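Local coordinates for protein Poly(3-hydroxyalkanoate) polymerase subunit PhaC (Cupriavidus necator, PDB 5HZ2) that polymerizes (R)-3-hydroxybutyryl-CoA into polyhydroxybutyrate, an intracellular energy reserve, and is represented here by its C-terminal domain of alpha/beta hydrolase fold, at residues A[266-271]-A[293-298]; A[32-37]-A[68-73]. All blocks are in the same frame, centred on the assembly; numbering follows the deposited sequence.

Contact 1: residues A[266-271]-A[293-298]; sequences SIDVPT and LLANKL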
loop_
_atom_site.group_PDB
_atom_site.type_symbol
_atom_site.label_atom_id
_atom_site.label_comp_id
_atom_site.label_asym_id
_atom_site.label_seq_id
_atom_site.Cartn_x
_atom_site.Cartn_y
_atom_site.Cartn_z
ATOM N N SER A 266 0.427 9.197 -32.008
ATOM C CA SER A 266 0.797 9.847 -33.277
ATOM C C SER A 266 2.194 10.472 -33.266
ATOM O O SER A 266 2.743 10.788 -34.339
ATOM C CB SER A 266 -0.236 10.917 -33.641
ATOM O OG SER A 266 0.002 12.105 -32.884
ATOM N N ILE A 267 2.833 10.587 -32.104
ATOM C CA ILE A 267 4.192 11.111 -32.090
ATOM C C ILE A 267 5.092 10.154 -32.872
ATOM O O ILE A 267 5.840 10.571 -33.718
ATOM C CB ILE A 267 4.713 11.279 -30.663
ATOM C CG1 ILE A 267 3.870 12.316 -29.929
ATOM C CG2 ILE A 267 6.168 11.685 -30.672
ATOM C CD1 ILE A 267 4.016 12.283 -28.432
ATOM N N ASP A 268 4.972 8.862 -32.600
ATOM C CA ASP A 268 5.642 7.818 -33.371
ATOM C C ASP A 268 7.141 7.896 -33.680
ATOM O O ASP A 268 7.530 7.802 -34.823
ATOM C CB ASP A 268 4.840 7.595 -34.662
ATOM C CG ASP A 268 5.215 6.314 -35.395
ATOM O OD1 ASP A 268 5.859 5.432 -34.821
ATOM O OD2 ASP A 268 4.835 6.206 -36.567
ATOM N N VAL A 269 7.966 8.089 -32.667
ATOM C CA VAL A 269 9.407 8.134 -32.843
ATOM C C VAL A 269 10.083 7.348 -31.724
ATOM O O VAL A 269 9.481 7.105 -30.713
ATOM C CB VAL A 269 9.967 9.560 -32.904
ATOM C CG1 VAL A 269 9.321 10.354 -34.012
ATOM C CG2 VAL A 269 9.839 10.264 -31.584
ATOM N N PRO A 270 11.337 6.953 -31.895
ATOM C CA PRO A 270 12.015 6.175 -30.851
ATOM C C PRO A 270 11.942 6.999 -29.579
ATOM O O PRO A 270 12.134 8.193 -29.635
ATOM C CB PRO A 270 13.430 6.075 -31.376
ATOM C CG PRO A 270 13.250 6.051 -32.849
ATOM C CD PRO A 270 12.119 6.984 -33.137
ATOM N N THR A 271 11.641 6.370 -28.453
ATOM C CA THR A 271 11.400 7.158 -27.226
ATOM C C THR A 271 12.074 6.494 -26.050
ATOM O O THR A 271 11.896 5.282 -25.863
ATOM C CB THR A 271 9.868 7.303 -26.986
ATOM O OG1 THR A 271 9.245 7.949 -28.121
ATOM C CG2 THR A 271 9.603 8.144 -25.738
ATOM N N LEU A 293 1.102 3.718 -24.203
ATOM C CA LEU A 293 0.506 4.753 -25.037
ATOM C C LEU A 293 1.252 5.197 -26.265
ATOM O O LEU A 293 0.670 5.776 -27.161
ATOM C CB LEU A 293 0.324 6.025 -24.212
ATOM C CG LEU A 293 -0.203 5.931 -22.796
ATOM C CD1 LEU A 293 -0.106 7.267 -22.088
ATOM C CD2 LEU A 293 -1.620 5.424 -22.823
ATOM N N LEU A 294 2.542 4.951 -26.291
ATOM C CA LEU A 294 3.343 5.436 -27.369
ATOM C C LEU A 294 3.748 4.422 -28.387
ATOM O O LEU A 294 4.053 3.301 -28.059
ATOM C CB LEU A 294 4.617 6.092 -26.819
ATOM C CG LEU A 294 4.469 7.178 -25.761
ATOM C CD1 LEU A 294 5.787 7.473 -25.093
ATOM C CD2 LEU A 294 3.888 8.432 -26.365
ATOM N N ALA A 295 3.736 4.859 -29.637
ATOM C CA ALA A 295 4.253 4.051 -30.756
ATOM C C ALA A 295 5.755 4.097 -30.945
ATOM O O ALA A 295 6.473 4.939 -30.415
ATOM C CB ALA A 295 3.538 4.456 -32.083
ATOM N N ASN A 296 6.230 3.194 -31.808
ATOM C CA ASN A 296 7.588 3.108 -32.207
ATOM C C ASN A 296 8.422 2.414 -31.126
ATOM O O ASN A 296 7.856 1.832 -30.201
ATOM C CB ASN A 296 8.144 4.476 -32.608
ATOM C CG ASN A 296 9.156 4.400 -33.749
ATOM O OD1 ASN A 296 10.265 3.825 -33.636
ATOM N ND2 ASN A 296 8.819 5.033 -34.830
ATOM N N LYS A 297 9.739 2.405 -31.292
ATOM C CA LYS A 297 10.638 1.693 -30.402
ATOM C C LYS A 297 10.831 2.430 -29.107
ATOM O O LYS A 297 11.305 3.537 -29.121
ATOM C CB LYS A 297 11.976 1.523 -31.096
ATOM C CG LYS A 297 12.510 0.124 -31.028
ATOM C CD LYS A 297 13.318 -0.067 -29.767
ATOM C CE LYS A 297 12.720 -1.131 -28.867
ATOM N NZ LYS A 297 13.563 -2.347 -28.846
ATOM N N LEU A 298 10.484 1.777 -27.999
ATOM C CA LEU A 298 10.530 2.417 -26.676
ATOM C C LEU A 298 11.578 1.740 -25.861
ATOM O O LEU A 298 11.789 0.575 -26.049
ATOM C CB LEU A 298 9.233 2.185 -25.946
ATOM C CG LEU A 298 7.973 2.588 -26.722
ATOM C CD1 LEU A 298 6.790 2.504 -25.796
ATOM C CD2 LEU A 298 8.115 3.970 -27.297
HETATM O O HOH W 1 3.924 7.756 -30.001
HETATM O O HOH W 2 6.621 7.523 -29.496
#
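Residues 266-271 and 293-298 run side by side into two neighbouring parallel strands of the alpha/beta hydrolase sheet, 271-276 and 298-303, and pair where these begin: Thr271 N donates to Lys297 O at 2.9 Å. The same carbonyl takes a CA-H...O contact from Pro270, and Leu298 CA gives another to Thr271 O. Ahead of the strands two waters link the backbones. Water 1 accepts from the amides of Asp268 and Ala295; water 2 donates to Val269 O and Ala295 O. The polar side-chain link is Asn296, whose ND2 reaches Asp268 OD1 at 3.0 Å from well above the carboxylate plane and also makes a weak bond to Asp268 O. The two side chains cross at about a right angle, the carboxylate and amide planes turned 52° against each other. On the side of Thr271 and Leu294 the contact is apolar: Thr271 CG2 meets Leu294 CD1 at 3.9 Å, and Leu298 CD2 lies against Thr271 CB. With chi1 at -59°, Thr271 keeps OG1 beside its own backbone N, where it donates to Val269 O at 2.7 Å. Asn296 OD1 in turn accepts from Lys297 N at 2.8 Å, in the plane of the amide carbonyl.

Contact 2: residues A[32-37]-A[68-73]; sequences DKVHAR and GHTVFL. With SO4 (sulfate ion), chain F.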
loop_
_atom_site.group_PDB
_atom_site.type_symbol
_atom_site.label_atom_id
_atom_site.label_comp_id
_atom_site.label_asym_id
_atom_site.label_seq_id
_atom_site.Cartn_x
_atom_site.Cartn_y
_atom_site.Cartn_z
ATOM N N ASP A 32 35.407 18.980 -30.034
ATOM C CA ASP A 32 35.709 19.504 -31.398
ATOM C C ASP A 32 34.659 19.148 -32.400
ATOM O O ASP A 32 34.406 19.870 -33.355
ATOM C CB ASP A 32 37.083 18.984 -31.896
ATOM C CG ASP A 32 38.256 19.441 -30.987
ATOM O OD1 ASP A 32 38.216 20.562 -30.451
ATOM O OD2 ASP A 32 39.214 18.666 -30.785
ATOM N N LYS A 33 34.038 17.998 -32.201
ATOM C CA LYS A 33 32.945 17.589 -33.029
ATOM C C LYS A 33 31.633 17.333 -32.229
ATOM O O LYS A 33 31.648 17.065 -31.031
ATOM C CB LYS A 33 33.316 16.365 -33.755
ATOM C CG LYS A 33 34.609 16.565 -34.532
ATOM C CD LYS A 33 34.671 15.570 -35.665
ATOM C CE LYS A 33 36.110 15.184 -35.973
ATOM N NZ LYS A 33 36.145 13.771 -36.444
ATOM N N VAL A 34 30.528 17.423 -32.940
ATOM C CA VAL A 34 29.243 17.185 -32.356
ATOM C C VAL A 34 28.367 16.489 -33.359
ATOM O O VAL A 34 28.553 16.628 -34.540
ATOM C CB VAL A 34 28.538 18.506 -31.970
ATOM C CG1 VAL A 34 29.325 19.274 -30.929
ATOM C CG2 VAL A 34 28.259 19.369 -33.196
ATOM N N HIS A 35 27.404 15.740 -32.868
ATOM C CA HIS A 35 26.405 15.163 -33.720
ATOM C C HIS A 35 25.645 16.121 -34.576
ATOM O O HIS A 35 25.351 17.252 -34.185
ATOM C CB HIS A 35 25.407 14.335 -32.889
ATOM C CG HIS A 35 26.006 13.090 -32.336
ATOM N ND1 HIS A 35 26.535 13.019 -31.066
ATOM C CD2 HIS A 35 26.121 11.866 -32.866
ATOM C CE1 HIS A 35 26.959 11.788 -30.849
ATOM N NE2 HIS A 35 26.777 11.091 -31.954
ATOM N N ALA A 36 25.245 15.630 -35.744
ATOM C CA ALA A 36 24.497 16.427 -36.669
ATOM C C ALA A 36 23.186 16.985 -36.044
ATOM O O ALA A 36 22.827 18.136 -36.279
ATOM C CB ALA A 36 24.152 15.621 -37.925
ATOM N N ARG A 37 22.443 16.139 -35.317
ATOM C CA ARG A 37 21.171 16.523 -34.727
ATOM C C ARG A 37 21.389 17.023 -33.305
ATOM O O ARG A 37 22.013 16.346 -32.506
ATOM C CB ARG A 37 20.218 15.354 -34.630
ATOM C CG ARG A 37 19.945 14.734 -35.953
ATOM C CD ARG A 37 18.662 14.004 -35.922
ATOM N NE ARG A 37 18.360 13.575 -37.252
ATOM C CZ ARG A 37 18.334 12.333 -37.666
ATOM N NH1 ARG A 37 18.574 11.313 -36.849
ATOM N NH2 ARG A 37 18.039 12.110 -38.938
ATOM N N GLY A 68 29.334 15.444 -26.851
ATOM C CA GLY A 68 29.240 15.791 -28.256
ATOM C C GLY A 68 27.907 16.108 -28.908
ATOM O O GLY A 68 27.720 15.874 -30.092
ATOM N N HIS A 69 26.975 16.628 -28.121
ATOM C CA HIS A 69 25.682 17.030 -28.628
ATOM C C HIS A 69 25.507 18.537 -28.505
ATOM O O HIS A 69 25.927 19.131 -27.541
ATOM C CB HIS A 69 24.551 16.384 -27.837
ATOM C CG HIS A 69 24.387 14.927 -28.091
ATOM N ND1 HIS A 69 25.081 13.970 -27.392
ATOM C CD2 HIS A 69 23.607 14.260 -28.964
ATOM C CE1 HIS A 69 24.741 12.777 -27.830
ATOM N NE2 HIS A 69 23.849 12.928 -28.786
ATOM N N THR A 70 24.863 19.142 -29.491
ATOM C CA THR A 70 24.560 20.552 -29.430
ATOM C C THR A 70 23.274 20.583 -28.607
ATOM O O THR A 70 22.339 19.898 -28.917
ATOM C CB THR A 70 24.281 21.124 -30.825
ATOM O OG1 THR A 70 25.480 21.099 -31.586
ATOM C CG2 THR A 70 23.781 22.546 -30.744
ATOM N N VAL A 71 23.239 21.379 -27.562
ATOM C CA VAL A 71 22.090 21.459 -26.689
ATOM C C VAL A 71 21.467 22.849 -26.743
ATOM O O VAL A 71 22.163 23.864 -26.519
ATOM C CB VAL A 71 22.512 21.176 -25.279
ATOM C CG1 VAL A 71 21.323 21.373 -24.330
ATOM C CG2 VAL A 71 23.066 19.740 -25.186
ATOM N N PHE A 72 20.143 22.847 -26.898
ATOM C CA PHE A 72 19.276 24.015 -26.843
ATOM C C PHE A 72 18.365 23.727 -25.635
ATOM O O PHE A 72 18.078 22.589 -25.349
ATOM C CB PHE A 72 18.401 24.160 -28.073
ATOM C CG PHE A 72 19.151 24.496 -29.313
ATOM C CD1 PHE A 72 19.510 25.789 -29.580
ATOM C CD2 PHE A 72 19.490 23.515 -30.209
ATOM C CE1 PHE A 72 20.205 26.104 -30.720
ATOM C CE2 PHE A 72 20.182 23.824 -31.360
ATOM C CZ PHE A 72 20.534 25.124 -31.617
ATOM N N LEU A 73 17.929 24.760 -24.942
ATOM C CA LEU A 73 17.084 24.616 -23.741
ATOM C C LEU A 73 16.123 25.735 -23.604
ATOM O O LEU A 73 16.446 26.928 -23.827
ATOM C CB LEU A 73 17.981 24.476 -22.557
ATOM C CG LEU A 73 17.307 24.389 -21.188
ATOM C CD1 LEU A 73 18.188 23.540 -20.292
ATOM C CD2 LEU A 73 17.172 25.773 -20.665
HETATM S S SO4 F . 36.027 15.418 -29.391
HETATM O O1 SO4 F . 35.195 15.800 -30.518
HETATM O O2 SO4 F . 36.707 16.555 -28.786
HETATM O O3 SO4 F . 35.268 14.712 -28.364
HETATM O O4 SO4 F . 37.010 14.468 -29.896
HETATM O O HOH W 3 24.299 17.424 -31.745
HETATM O O HOH W 4 24.759 20.250 -33.885
#
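The imidazoles of His35 and His69 form an offset stack, centroids 4.5 Å apart and planes 24° from parallel. His35 ND1 sits over one face of the His69 ring, displaced toward its rim, while Arg37 O lies farther off at the edge of that ring, near its plane. The His35 ring is tied to the backbone as well: Gly68 O accepts from His35 N at 2.8 Å, nearly along the C=O axis, and from His35 ND1 at 3.2 Å, this second donor standing 59° out of the carbonyl plane. Two bonds from one residue thus grip a single oxygen and limit rotation of the ring. Chi1 of -70° places the imidazole beside its own backbone N, near enough for both donors to share that acceptor. Val34 CA makes a CA-H...O contact to the same Gly68 O at 3.0 Å, and Val34 CG2 lies 3.6 Å from Thr70 OG1. Water 3 bridges Thr70 N to the carbonyls of His35 and Arg37, and water 4 joins His35 O to Thr70 OG1. At the start of 32-37 a sulfate, probably from the crystallisation liquor, accepts from the amides of Asp32 and Lys33. Strand 33-35 pairs antiparallel with 361-363, so the contact fastens this small two-stranded sheet to the turn between helix 60-66 and strand 71-76, a helix-to-strand connection of the alpha/beta hydrolase fold.

How the contacts relate
Both contacts lie on approaches to strands of the same large mixed sheet, with centres 23 Å apart and nearest atoms about 8 Å apart. They do not touch and follow in series along the chain, contact 2 closing first. Contact 1 lies at the surface and joins two adjacent parallel strands within the sheet; contact 2 is partly buried and ties a separate small sheet to the loop leading into strand 71-76. Waters bridge backbone atoms in each. The side-chain chemistry differs: an amide-carboxylate bond and small apolar contacts in contact 1, stacked imidazoles and a twice-bonded glycine carbonyl in contact 2. Both are away from the predicted catalytic Cys118.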